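Local coordinates for glutathione S-transferase 5 (Caenorhabditis elegans, PDB 1ZL9), which conjugates reduced glutathione to a wide range of hydrophobic electrophiles and may take part in detoxifying reactive oxygen species during bacterial infection, at residues A[20-25]-A[71-76]; A[78-81]-A[86-89]; A[98-103]-A[163-168]; A[133-138]-A[174-179]; A[157-162]-A[183-188]. All coordinates share one frame; numbering follows the deposited sequence.

Contact 1: residues A[20-25]-A[71-76]; sequences QIFAYA and RFLARE
Ile21 and Phe22 meet Leu73 and Ala74 between two nearly parallel helices, the axes of the short segments 20-25 and 71-76 passing 10.0 Å apart at an angle of 13°. No hydrogen bond joins them; the contact is made by branched and aromatic side chains. Ile21 reaches across with both branches. Its CG2, anti to the backbone N, touches Leu73 CB at 3.8 Å, while CD1 at the end of the other branch comes 4.2 Å from Ala74 CB, where the small alanine lets the helix surface come close. Phe22 lies beside this pair and leans its ring tip on the Leu73 fork. Leu73 CD1 stands over one face, 4.1 Å from the Phe22 ring centroid, in a CH-pi contact, and CD2 reaches CE1 and CZ on the rim. Trp157 of helix 157-171 covers Ile21 and Ala74, and Leu56 of strand 55-58 backs Phe22 and Leu73. Such a pair of helices on one face of the sheet belongs to the thioredoxin-like N-terminal domain of glutathione transferases.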
# COMPACT_ATOMS: atom_id res chain seq x y z
N GLN A 20 12.27 -11.51 8.27
CA GLN A 20 13.47 -11.66 7.44
C GLN A 20 14.34 -10.41 7.45
O GLN A 20 15.55 -10.50 7.40
CB GLN A 20 13.11 -12.09 6.03
CG GLN A 20 12.58 -13.56 6.01
CD GLN A 20 12.45 -14.17 4.62
OE1 GLN A 20 13.05 -13.68 3.68
NE2 GLN A 20 11.75 -15.30 4.53
N ILE A 21 13.71 -9.25 7.55
CA ILE A 21 14.45 -8.01 7.74
C ILE A 21 15.22 -8.07 9.04
O ILE A 21 16.42 -7.78 9.10
CB ILE A 21 13.51 -6.79 7.72
CG1 ILE A 21 12.97 -6.56 6.32
CG2 ILE A 21 14.15 -5.57 8.33
CD1 ILE A 21 11.77 -5.57 6.23
N PHE A 22 14.54 -8.46 10.10
CA PHE A 22 15.24 -8.64 11.36
C PHE A 22 16.37 -9.68 11.29
O PHE A 22 17.47 -9.45 11.86
CB PHE A 22 14.32 -9.09 12.48
CG PHE A 22 13.39 -8.03 13.01
CD1 PHE A 22 13.84 -6.78 13.45
CD2 PHE A 22 12.04 -8.32 13.13
CE1 PHE A 22 12.98 -5.85 13.96
CE2 PHE A 22 11.16 -7.40 13.69
CZ PHE A 22 11.60 -6.17 14.09
N ALA A 23 16.13 -10.82 10.62
CA ALA A 23 17.14 -11.83 10.45
C ALA A 23 18.31 -11.26 9.68
O ALA A 23 19.45 -11.48 10.07
CB ALA A 23 16.60 -13.11 9.76
N TYR A 24 18.07 -10.59 8.55
CA TYR A 24 19.16 -9.98 7.78
C TYR A 24 20.03 -9.06 8.62
O TYR A 24 21.28 -9.11 8.58
CB TYR A 24 18.65 -9.16 6.60
CG TYR A 24 19.77 -8.70 5.70
CD1 TYR A 24 20.21 -7.39 5.76
CD2 TYR A 24 20.36 -9.55 4.83
CE1 TYR A 24 21.22 -6.96 4.97
CE2 TYR A 24 21.42 -9.14 4.04
CZ TYR A 24 21.85 -7.82 4.13
OH TYR A 24 22.89 -7.37 3.35
N ALA A 25 19.38 -8.23 9.42
CA ALA A 25 20.07 -7.25 10.22
C ALA A 25 20.68 -7.81 11.44
O ALA A 25 21.38 -7.12 12.13
CB ALA A 25 19.05 -6.05 10.62
N ARG A 71 8.42 -1.42 5.68
CA ARG A 71 9.08 -0.17 5.23
C ARG A 71 9.78 0.54 6.40
O ARG A 71 10.90 1.01 6.28
CB ARG A 71 8.10 0.77 4.52
CG ARG A 71 8.75 2.09 4.01
CD ARG A 71 7.91 2.95 3.14
NE ARG A 71 7.77 2.24 1.89
CZ ARG A 71 6.77 1.46 1.54
NH1 ARG A 71 5.61 1.37 2.24
NH2 ARG A 71 6.88 0.77 0.42
N PHE A 72 9.13 0.57 7.55
CA PHE A 72 9.69 1.22 8.71
C PHE A 72 10.97 0.50 9.11
O PHE A 72 12.05 1.13 9.27
CB PHE A 72 8.70 1.17 9.86
CG PHE A 72 9.32 1.54 11.19
CD1 PHE A 72 9.60 2.86 11.48
CD2 PHE A 72 9.58 0.58 12.17
CE1 PHE A 72 10.16 3.21 12.72
CE2 PHE A 72 10.20 0.94 13.36
CZ PHE A 72 10.47 2.24 13.64
N LEU A 73 10.88 -0.83 9.17
CA LEU A 73 12.05 -1.61 9.57
C LEU A 73 13.14 -1.54 8.50
O LEU A 73 14.33 -1.40 8.83
CB LEU A 73 11.68 -3.04 9.85
CG LEU A 73 10.75 -3.29 11.05
CD1 LEU A 73 10.39 -4.72 11.00
CD2 LEU A 73 11.36 -2.96 12.33
N ALA A 74 12.78 -1.65 7.24
CA ALA A 74 13.76 -1.60 6.17
C ALA A 74 14.52 -0.26 6.19
O ALA A 74 15.76 -0.25 5.96
CB ALA A 74 13.15 -1.85 4.78
N ARG A 75 13.83 0.84 6.44
CA ARG A 75 14.51 2.13 6.49
C ARG A 75 15.49 2.22 7.66
O ARG A 75 16.55 2.80 7.49
CB ARG A 75 13.54 3.27 6.55
CG ARG A 75 12.85 3.49 5.21
CD ARG A 75 11.74 4.57 5.26
NE ARG A 75 12.23 5.85 5.69
CZ ARG A 75 11.50 6.96 5.80
NH1 ARG A 75 10.19 6.96 5.50
NH2 ARG A 75 12.11 8.09 6.18
N GLU A 76 15.15 1.62 8.80
CA GLU A 76 16.04 1.65 9.99
C GLU A 76 17.31 0.83 9.65
O GLU A 76 18.41 1.13 10.13
CB GLU A 76 15.39 1.02 11.21
CG GLU A 76 14.26 1.78 11.83
CD GLU A 76 14.69 3.19 12.26
OE1 GLU A 76 13.93 4.17 11.94
OE2 GLU A 76 15.83 3.30 12.82

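Contact 2: residues A[78-81]-A[86-89]; sequences KLNG and EEAQ
Asn80 and Glu87 meet side chain to side chain, crossing at about a right angle, where the linker between the two domains turns into helix 84-112. With chi1 at -164°, the Asn80 amide swings over to the helix, and ND2 donates to Glu87 OE2 at 2.9 Å in a nearly straight bond (164°). The acceptor lies close to the amide plane and offers the lone pair turned away from OE1. Glu87, extended beyond CG, carries its carboxylate out to the Asn80 amide, the two planes 80° apart; OE2 also forms a salt bridge with Arg75 of the second subunit. One water joins Asn80 OD1 to Glu87 O, another Gly81 O to Glu87 OE1. Gly81 CA lies 3.7 Å from Glu86 OE1, which accepts from Lys82 N. Glycine suits this place: a CB would jam against the preceding carbonyl O and run into the backbone of Glu86 and Glu87. Glu87 CA makes a CA-H...O contact with Asn80 O at 3.1 Å. A carboxylate held by an amide, a water and that arginine probably stays ionised, coupling linker to dimer interface.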
# COMPACT_ATOMS: atom_id res chain seq x y z
N LYS A 78 18.53 0.23 6.45
CA LYS A 78 19.02 0.50 5.08
C LYS A 78 18.73 -0.60 4.02
O LYS A 78 19.57 -0.92 3.12
CB LYS A 78 20.51 0.93 5.09
CG LYS A 78 20.95 1.88 3.98
CD LYS A 78 20.49 3.32 4.19
CE LYS A 78 21.16 4.26 3.16
NZ LYS A 78 22.71 4.12 3.10
N LEU A 79 17.51 -1.15 4.07
CA LEU A 79 17.02 -2.16 3.16
C LEU A 79 15.82 -1.67 2.37
O LEU A 79 15.11 -2.48 1.72
CB LEU A 79 16.62 -3.44 3.93
CG LEU A 79 17.74 -4.21 4.59
CD1 LEU A 79 17.15 -5.42 5.38
CD2 LEU A 79 18.74 -4.71 3.53
N ASN A 80 15.61 -0.36 2.35
CA ASN A 80 14.48 0.21 1.61
C ASN A 80 14.86 0.88 0.29
O ASN A 80 14.01 1.41 -0.36
CB ASN A 80 13.70 1.25 2.49
CG ASN A 80 12.29 1.58 1.92
OD1 ASN A 80 11.55 0.67 1.61
ND2 ASN A 80 11.90 2.88 1.88
N GLY A 81 16.13 0.82 -0.11
CA GLY A 81 16.63 1.60 -1.21
C GLY A 81 17.78 2.49 -0.72
O GLY A 81 17.77 2.98 0.43
N GLU A 86 15.31 5.09 -5.31
CA GLU A 86 15.22 3.64 -5.12
C GLU A 86 14.12 3.30 -4.09
O GLU A 86 13.39 2.39 -4.31
CB GLU A 86 16.52 3.10 -4.64
CG GLU A 86 17.58 3.03 -5.75
CD GLU A 86 18.76 2.12 -5.35
OE1 GLU A 86 18.79 1.47 -4.23
OE2 GLU A 86 19.69 2.06 -6.18
N GLU A 87 13.99 4.07 -3.02
CA GLU A 87 12.97 3.82 -1.99
C GLU A 87 11.58 3.93 -2.60
O GLU A 87 10.73 3.15 -2.29
CB GLU A 87 13.14 4.81 -0.82
CG GLU A 87 14.42 4.70 -0.01
CD GLU A 87 14.40 5.44 1.32
OE1 GLU A 87 15.28 6.26 1.52
OE2 GLU A 87 13.56 5.18 2.21
N ALA A 88 11.37 4.91 -3.49
CA ALA A 88 10.11 5.08 -4.21
C ALA A 88 9.84 3.91 -5.13
O ALA A 88 8.70 3.45 -5.23
CB ALA A 88 10.09 6.38 -5.02
N GLN A 89 10.86 3.48 -5.86
CA GLN A 89 10.70 2.34 -6.76
C GLN A 89 10.39 1.02 -6.00
O GLN A 89 9.54 0.21 -6.40
CB GLN A 89 11.95 2.17 -7.60
CG GLN A 89 12.15 3.21 -8.71
CD GLN A 89 10.99 3.39 -9.69
OE1 GLN A 89 10.13 2.50 -9.88
NE2 GLN A 89 10.95 4.58 -10.31
O HOH W 1 9.72 1.29 -0.17
O HOH W 2 9.80 4.24 0.33
O HOH W 3 17.84 5.82 0.97

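Contact 3: residues A[98-103]-A[163-168]; sequences KDYSSE and AQHSAD. With GSH (glutathione), chain D.
Tyr100 and His165 reach toward each other from opposite directions, bridging helix 84-112 and helix 157-171 inside the all-helical C-terminal domain of the glutathione transferase fold. Tyr100 starts from its helix with CB resting on the ring of Phe134, which stacks with the tyrosine ring. Chi1 of 154° sets CG roughly opposite the backbone N and sends the ring out toward the other helix. Along its far rim, CE2 comes 3.2 Å from His165 NE2, and CZ follows a little farther off. The tip, OH, ends 2.8 Å from the same His165 NE2. The nitrogen approaches the Tyr100 ring at its edge, near the ring plane, yet the two rings are tilted by 45°, with centroids 5.2 Å apart. A long, flat residue with a polar end suits a place where apolar neighbours, Phe127 and Phe131 of helix 119-145 among them, line the shaft and an imidazole waits at the end. One residue earlier, Asp99 leaves another side of the same helix toward the glutathione held by Trp39, Lys43, Gln52, Leu53 and Ser66 of the second subunit. There the glutathione amino nitrogen N1 donates to Asp99 OD2 at 2.6 Å.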
# COMPACT_ATOMS: atom_id res chain seq x y z
N LYS A 98 0.95 -5.83 -3.86
CA LYS A 98 -0.37 -5.79 -3.23
C LYS A 98 -1.51 -5.95 -4.20
O LYS A 98 -2.46 -6.63 -3.87
CB LYS A 98 -0.63 -4.45 -2.53
CG LYS A 98 -0.52 -4.40 -1.11
CD LYS A 98 -1.27 -3.14 -0.55
CE LYS A 98 -0.66 -2.66 0.78
NZ LYS A 98 -1.03 -3.52 1.92
N ASP A 99 -1.47 -5.27 -5.36
CA ASP A 99 -2.51 -5.43 -6.39
C ASP A 99 -2.57 -6.88 -6.91
O ASP A 99 -3.62 -7.43 -7.06
CB ASP A 99 -2.27 -4.46 -7.56
CG ASP A 99 -2.47 -3.01 -7.19
OD1 ASP A 99 -3.06 -2.73 -6.11
OD2 ASP A 99 -2.12 -2.06 -7.97
N TYR A 100 -1.42 -7.50 -7.16
CA TYR A 100 -1.36 -8.88 -7.57
C TYR A 100 -1.99 -9.74 -6.49
O TYR A 100 -2.81 -10.61 -6.77
CB TYR A 100 0.10 -9.32 -7.76
CG TYR A 100 0.40 -10.79 -7.60
CD1 TYR A 100 -0.07 -11.71 -8.52
CD2 TYR A 100 1.18 -11.26 -6.55
CE1 TYR A 100 0.22 -13.11 -8.34
CE2 TYR A 100 1.48 -12.60 -6.39
CZ TYR A 100 1.03 -13.52 -7.30
OH TYR A 100 1.33 -14.86 -7.18
N SER A 101 -1.59 -9.51 -5.25
CA SER A 101 -2.09 -10.33 -4.15
C SER A 101 -3.61 -10.19 -4.03
O SER A 101 -4.29 -11.18 -3.68
CB SER A 101 -1.43 -9.99 -2.82
OG SER A 101 -0.03 -10.01 -2.99
N SER A 102 -4.14 -9.00 -4.32
CA SER A 102 -5.59 -8.79 -4.30
C SER A 102 -6.26 -9.53 -5.41
O SER A 102 -7.33 -10.11 -5.17
CB SER A 102 -6.08 -7.33 -4.43
OG SER A 102 -5.55 -6.58 -3.40
N GLU A 103 -5.65 -9.57 -6.59
CA GLU A 103 -6.26 -10.26 -7.69
C GLU A 103 -6.25 -11.76 -7.45
O GLU A 103 -7.20 -12.47 -7.84
CB GLU A 103 -5.51 -10.00 -9.03
CG GLU A 103 -5.62 -8.56 -9.52
CD GLU A 103 -4.72 -8.26 -10.77
OE1 GLU A 103 -4.67 -7.04 -11.11
OE2 GLU A 103 -4.08 -9.21 -11.38
N ALA A 163 11.15 -13.12 -3.28
CA ALA A 163 11.82 -14.42 -3.19
C ALA A 163 11.09 -15.41 -2.34
O ALA A 163 10.99 -16.58 -2.69
CB ALA A 163 13.25 -14.31 -2.68
N GLN A 164 10.49 -14.96 -1.25
CA GLN A 164 9.77 -15.89 -0.37
C GLN A 164 8.45 -16.38 -1.05
O GLN A 164 8.08 -17.55 -0.97
CB GLN A 164 9.45 -15.19 0.95
CG GLN A 164 8.78 -16.16 1.97
CD GLN A 164 9.55 -17.45 2.21
OE1 GLN A 164 9.10 -18.57 1.84
NE2 GLN A 164 10.72 -17.31 2.78
N HIS A 165 7.80 -15.48 -1.76
CA HIS A 165 6.56 -15.85 -2.53
C HIS A 165 6.91 -16.87 -3.64
O HIS A 165 6.32 -17.93 -3.75
CB HIS A 165 5.88 -14.59 -3.11
CG HIS A 165 4.59 -14.89 -3.83
ND1 HIS A 165 4.45 -15.94 -4.70
CD2 HIS A 165 3.36 -14.33 -3.77
CE1 HIS A 165 3.23 -15.97 -5.19
NE2 HIS A 165 2.55 -15.02 -4.64
N SER A 166 7.97 -16.57 -4.40
CA SER A 166 8.45 -17.46 -5.42
C SER A 166 8.85 -18.85 -4.88
O SER A 166 8.52 -19.82 -5.49
CB SER A 166 9.60 -16.87 -6.20
OG SER A 166 9.24 -15.69 -6.88
N ALA A 167 9.61 -18.89 -3.78
CA ALA A 167 10.07 -20.12 -3.16
C ALA A 167 8.86 -20.94 -2.71
O ALA A 167 8.79 -22.16 -2.99
CB ALA A 167 11.04 -19.83 -2.00
N ASP A 168 7.87 -20.27 -2.12
CA ASP A 168 6.64 -20.98 -1.75
C ASP A 168 5.89 -21.59 -2.95
O ASP A 168 5.49 -22.75 -2.93
CB ASP A 168 5.74 -20.06 -0.95
CG ASP A 168 6.27 -19.81 0.46
OD1 ASP A 168 7.30 -20.41 0.82
OD2 ASP A 168 5.75 -19.06 1.30
N1 GSH D . -2.57 0.40 -7.20
CA1 GSH D . -2.85 1.34 -8.24
C1 GSH D . -2.50 2.72 -7.86
O11 GSH D . -1.92 3.73 -8.61
O12 GSH D . -2.81 3.12 -6.63
CB1 GSH D . -4.09 1.20 -9.02
CG1 GSH D . -3.89 1.87 -10.39
CD1 GSH D . -5.17 1.82 -11.22
OE1 GSH D . -6.13 0.95 -10.84
N2 GSH D . -5.31 2.60 -12.28
CA2 GSH D . -6.52 2.66 -13.09
C2 GSH D . -6.23 2.54 -14.55
O2 GSH D . -5.17 3.24 -15.06
CB2 GSH D . -7.17 4.00 -12.82
SG2 GSH D . -8.69 4.11 -13.77
N3 GSH D . -7.00 1.83 -15.34
CA3 GSH D . -6.87 1.83 -16.78
C3 GSH D . -6.27 0.57 -17.33
O31 GSH D . -5.88 -0.47 -16.48
O32 GSH D . -6.07 0.44 -18.62

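Contact 4: residues A[133-138]-A[174-179]; sequences KFYGFL and GDFSKF
The Phe179 ring is sandwiched: Tyr135 CB stands over the centre of one face, 3.5 Å from the centroid and only 4° off the normal, a CH-pi contact, while Lys178 CB covers the opposite face toward the rim. Phe179 CE2 lies 3.6 Å from the backbone at Gly136 N. The Tyr135 ring has Leu138 CD1 over the centre of one face. Phe176 reaches that ring obliquely, CE2 to Tyr135 CE2 at 3.6 Å, with the planes at 86°. These three aromatics, joined by Phe131, form an aromatic cluster where the loop between helices 157-171 and 180-191 packs on helix 119-145 in the C-terminal domain. A type I turn from Phe176 to Phe179 sets both phenylalanines on the side of the helix, and Phe179 takes the N-cap position of helix 180-191. Just before the turn, exposed Asp175 accepts through OD1 from Ser177 N at 2.9 Å, an Asx turn, and from Ser177 OG. Tyr135 keeps its hydroxyl in the buried cluster by hydrogen bonding through OH to Ser166 OG.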
# COMPACT_ATOMS: atom_id res chain seq x y z
N LYS A 133 0.86 -11.79 -15.31
CA LYS A 133 0.97 -10.35 -15.48
C LYS A 133 2.03 -9.77 -14.54
O LYS A 133 2.91 -9.02 -14.95
CB LYS A 133 -0.39 -9.73 -15.22
CG LYS A 133 -0.43 -8.23 -15.11
CD LYS A 133 -1.90 -7.72 -15.11
CE LYS A 133 -2.21 -6.64 -14.07
NZ LYS A 133 -3.62 -6.90 -13.35
N PHE A 134 1.96 -10.13 -13.26
CA PHE A 134 2.80 -9.52 -12.28
C PHE A 134 4.23 -9.97 -12.42
O PHE A 134 5.12 -9.18 -12.30
CB PHE A 134 2.27 -9.85 -10.85
CG PHE A 134 3.17 -9.30 -9.77
CD1 PHE A 134 3.84 -10.15 -8.89
CD2 PHE A 134 3.42 -7.91 -9.71
CE1 PHE A 134 4.67 -9.62 -7.91
CE2 PHE A 134 4.26 -7.39 -8.70
CZ PHE A 134 4.92 -8.29 -7.84
N TYR A 135 4.45 -11.27 -12.68
CA TYR A 135 5.80 -11.80 -12.85
C TYR A 135 6.47 -11.20 -14.12
O TYR A 135 7.66 -11.01 -14.15
CB TYR A 135 5.80 -13.32 -12.77
CG TYR A 135 6.00 -13.76 -11.33
CD1 TYR A 135 5.03 -13.45 -10.35
CD2 TYR A 135 7.17 -14.42 -10.93
CE1 TYR A 135 5.24 -13.75 -8.98
CE2 TYR A 135 7.41 -14.71 -9.59
CZ TYR A 135 6.44 -14.40 -8.59
OH TYR A 135 6.69 -14.73 -7.26
N GLY A 136 5.71 -10.81 -15.10
CA GLY A 136 6.28 -10.12 -16.26
C GLY A 136 6.80 -8.76 -15.84
O GLY A 136 7.88 -8.35 -16.27
N PHE A 137 6.10 -8.10 -14.92
CA PHE A 137 6.62 -6.85 -14.42
C PHE A 137 7.91 -7.08 -13.57
O PHE A 137 8.84 -6.27 -13.63
CB PHE A 137 5.60 -6.14 -13.57
CG PHE A 137 4.36 -5.74 -14.29
CD1 PHE A 137 3.15 -5.82 -13.65
CD2 PHE A 137 4.40 -5.18 -15.56
CE1 PHE A 137 1.94 -5.40 -14.33
CE2 PHE A 137 3.21 -4.76 -16.21
CZ PHE A 137 2.01 -4.88 -15.58
N LEU A 138 7.96 -8.17 -12.80
CA LEU A 138 9.13 -8.47 -12.00
C LEU A 138 10.36 -8.61 -12.94
O LEU A 138 11.45 -8.10 -12.67
CB LEU A 138 8.95 -9.72 -11.17
CG LEU A 138 7.95 -9.53 -10.01
CD1 LEU A 138 7.80 -10.96 -9.37
CD2 LEU A 138 8.46 -8.60 -9.00
N GLY A 174 4.43 -25.18 -8.17
CA GLY A 174 4.22 -24.21 -9.21
C GLY A 174 5.20 -24.29 -10.40
O GLY A 174 6.30 -24.74 -10.24
N ASP A 175 4.75 -23.89 -11.58
CA ASP A 175 5.56 -23.99 -12.82
C ASP A 175 6.09 -22.63 -13.14
O ASP A 175 5.31 -21.71 -13.37
CB ASP A 175 4.68 -24.43 -13.98
CG ASP A 175 5.43 -24.48 -15.31
OD1 ASP A 175 6.70 -24.51 -15.31
OD2 ASP A 175 4.80 -24.50 -16.40
N PHE A 176 7.40 -22.49 -13.04
CA PHE A 176 8.13 -21.30 -13.37
C PHE A 176 8.79 -21.31 -14.74
O PHE A 176 9.67 -20.50 -15.00
CB PHE A 176 9.17 -20.99 -12.27
CG PHE A 176 8.63 -20.09 -11.20
CD1 PHE A 176 7.50 -20.46 -10.50
CD2 PHE A 176 9.21 -18.92 -10.89
CE1 PHE A 176 6.97 -19.63 -9.48
CE2 PHE A 176 8.67 -18.11 -9.88
CZ PHE A 176 7.55 -18.49 -9.22
N SER A 177 8.28 -22.14 -15.64
CA SER A 177 8.77 -22.19 -17.01
C SER A 177 8.81 -20.83 -17.69
O SER A 177 9.75 -20.53 -18.41
CB SER A 177 7.92 -23.14 -17.84
OG SER A 177 8.27 -24.46 -17.49
N LYS A 178 7.82 -19.99 -17.48
CA LYS A 178 7.78 -18.70 -18.12
C LYS A 178 8.67 -17.67 -17.45
O LYS A 178 8.92 -16.59 -17.99
CB LYS A 178 6.36 -18.17 -18.09
CG LYS A 178 5.43 -18.95 -18.94
CD LYS A 178 4.14 -18.15 -19.23
CE LYS A 178 3.08 -19.07 -19.94
NZ LYS A 178 2.19 -18.14 -20.70
N PHE A 179 9.13 -17.98 -16.23
CA PHE A 179 9.91 -17.00 -15.47
C PHE A 179 11.15 -17.57 -14.78
O PHE A 179 11.30 -17.48 -13.55
CB PHE A 179 9.00 -16.36 -14.41
CG PHE A 179 7.76 -15.74 -15.00
CD1 PHE A 179 6.54 -16.35 -14.86
CD2 PHE A 179 7.85 -14.59 -15.77
CE1 PHE A 179 5.41 -15.81 -15.48
CE2 PHE A 179 6.73 -14.04 -16.34
CZ PHE A 179 5.52 -14.66 -16.18

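Contact 5: residues A[157-162]-A[183-188]; sequences WIDLAI and KAHAEK
His185 lays its imidazole against the first turns of helix 157-171, the CE1-NE2 end of the ring pressed alongside Asp159 CB and the backbone beneath it. With CG anti to the backbone N (chi1 166°), the ring stands straight out from helix 180-191, and Asp159 CA lies at its edge, in plane. NE2 points at the carbonyl of the same residue, donating to Asp159 O in a weak bond of 3.4 Å, bent to 149°. Ile162, one turn on, offers CG2 to His185 NE2 at 4.2 Å and gives the ring an apolar neighbour. ND1 at the other corner makes a second weak bond, to Gly148 O. If both nitrogens carry hydrogens the ring would be cationic, a state the nearby carboxylate could ease; bonds this weak leave it open.

Asp159 OD2 accepts from Thr156 N at the start of its own helix, while OD1 takes Leu150 N from the loop before it. The first bond is consistent with the Thr-X-X-Asp capping box known at this helix start in glutathione transferases. A short acid there can reach back to the backbone amides, while a histidine is long enough to span the gap. In the domain, helix 157-171 is the central one: Ile162 also touches Tyr97 of helix 84-112, and Trp157 packs on helices 16-25 and 66-76 beside the sheet.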
# COMPACT_ATOMS: atom_id res chain seq x y z
N TRP A 157 14.03 -4.95 0.81
CA TRP A 157 13.00 -5.83 1.40
C TRP A 157 12.03 -6.42 0.36
O TRP A 157 11.46 -7.48 0.59
CB TRP A 157 12.27 -5.10 2.52
CG TRP A 157 11.34 -4.00 2.16
CD1 TRP A 157 11.60 -2.69 2.12
CD2 TRP A 157 9.93 -4.14 1.88
NE1 TRP A 157 10.46 -1.99 1.77
CE2 TRP A 157 9.42 -2.86 1.63
CE3 TRP A 157 9.06 -5.23 1.82
CZ2 TRP A 157 8.05 -2.61 1.42
CZ3 TRP A 157 7.75 -5.00 1.54
CH2 TRP A 157 7.23 -3.69 1.38
N ILE A 158 11.86 -5.77 -0.79
CA ILE A 158 10.97 -6.33 -1.78
C ILE A 158 11.61 -7.57 -2.38
O ILE A 158 10.89 -8.48 -2.75
CB ILE A 158 10.48 -5.26 -2.83
CG1 ILE A 158 9.30 -5.81 -3.66
CG2 ILE A 158 11.62 -4.79 -3.77
CD1 ILE A 158 8.03 -6.13 -2.91
N ASP A 159 12.95 -7.64 -2.44
CA ASP A 159 13.63 -8.89 -2.81
C ASP A 159 13.24 -10.03 -1.84
O ASP A 159 13.01 -11.16 -2.25
CB ASP A 159 15.11 -8.74 -2.75
CG ASP A 159 15.68 -7.86 -3.84
OD1 ASP A 159 15.41 -8.09 -5.07
OD2 ASP A 159 16.48 -6.96 -3.52
N LEU A 160 13.25 -9.72 -0.54
CA LEU A 160 12.92 -10.72 0.45
C LEU A 160 11.50 -11.22 0.26
O LEU A 160 11.26 -12.44 0.33
CB LEU A 160 13.09 -10.18 1.90
CG LEU A 160 14.54 -9.86 2.25
CD1 LEU A 160 14.64 -9.08 3.54
CD2 LEU A 160 15.45 -11.02 2.42
N ALA A 161 10.57 -10.29 0.09
CA ALA A 161 9.15 -10.64 -0.04
C ALA A 161 8.91 -11.45 -1.33
O ALA A 161 8.23 -12.51 -1.30
CB ALA A 161 8.21 -9.41 0.05
N ILE A 162 9.49 -11.01 -2.43
CA ILE A 162 9.22 -11.67 -3.69
C ILE A 162 9.90 -13.04 -3.72
O ILE A 162 9.34 -14.02 -4.18
CB ILE A 162 9.69 -10.77 -4.87
CG1 ILE A 162 8.80 -9.48 -5.00
CG2 ILE A 162 9.72 -11.52 -6.14
CD1 ILE A 162 7.32 -9.74 -5.15
N LYS A 183 12.92 -17.67 -10.57
CA LYS A 183 13.46 -18.80 -9.88
C LYS A 183 14.91 -18.57 -9.53
O LYS A 183 15.29 -18.92 -8.44
CB LYS A 183 13.28 -20.10 -10.69
CG LYS A 183 14.04 -21.28 -10.12
CD LYS A 183 13.84 -22.51 -10.98
CE LYS A 183 14.74 -23.72 -10.51
NZ LYS A 183 13.91 -24.55 -9.58
N ALA A 184 15.72 -18.00 -10.45
CA ALA A 184 17.08 -17.63 -10.12
C ALA A 184 17.10 -16.57 -8.99
O ALA A 184 17.93 -16.66 -8.05
CB ALA A 184 17.86 -17.13 -11.32
N HIS A 185 16.22 -15.58 -9.08
CA HIS A 185 16.17 -14.54 -8.02
C HIS A 185 15.87 -15.14 -6.67
O HIS A 185 16.59 -14.82 -5.69
CB HIS A 185 15.19 -13.46 -8.38
CG HIS A 185 14.80 -12.55 -7.27
ND1 HIS A 185 15.36 -11.31 -7.08
CD2 HIS A 185 13.83 -12.67 -6.33
CE1 HIS A 185 14.80 -10.73 -6.02
NE2 HIS A 185 13.86 -11.54 -5.56
N ALA A 186 14.92 -16.07 -6.61
CA ALA A 186 14.56 -16.72 -5.35
C ALA A 186 15.75 -17.49 -4.77
O ALA A 186 16.02 -17.41 -3.59
CB ALA A 186 13.40 -17.67 -5.51
N GLU A 187 16.41 -18.24 -5.62
CA GLU A 187 17.59 -19.00 -5.19
C GLU A 187 18.68 -18.11 -4.68
O GLU A 187 19.32 -18.46 -3.66
CB GLU A 187 18.11 -19.91 -6.33
CG GLU A 187 17.05 -20.95 -6.65
CD GLU A 187 17.31 -21.68 -7.99
OE1 GLU A 187 16.69 -22.74 -8.20
OE2 GLU A 187 18.11 -21.19 -8.82
N LYS A 188 18.96 -16.99 -5.38
CA LYS A 188 19.98 -16.03 -4.94
C LYS A 188 19.65 -15.38 -3.54
O LYS A 188 20.51 -15.27 -2.64
CB LYS A 188 20.08 -14.89 -5.99
CG LYS A 188 21.01 -13.71 -5.64
CD LYS A 188 20.92 -12.59 -6.71
CE LYS A 188 21.79 -11.43 -6.40
NZ LYS A 188 23.21 -11.82 -6.08

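Contacts 1, 4 and 5 are buried, contacts 2 and 3 only partly so. Contacts 1, 2 and 3 all border the second subunit, as contact 4 does through Phe137, while contact 5 touches no other protein chain. Contact 1, in the thioredoxin-like domain, is purely apolar; contact 4 is aromatic, its one buried hydroxyl paired with Ser166 of contact 3; contact 5 is mixed, a histidine beside a helix start. Contact 2, in the linker, relies on charge and water. Helix 84-112 serves contacts 2 and 3, and helix 157-171 contacts 3 and 5. Trp157 ties the domains, packing on Ala74 of contact 1 and hydrogen bonding to Leu79 and Asn80 of contact 2. The Glu103-Lys133 salt bridge joins contacts 3 and 4.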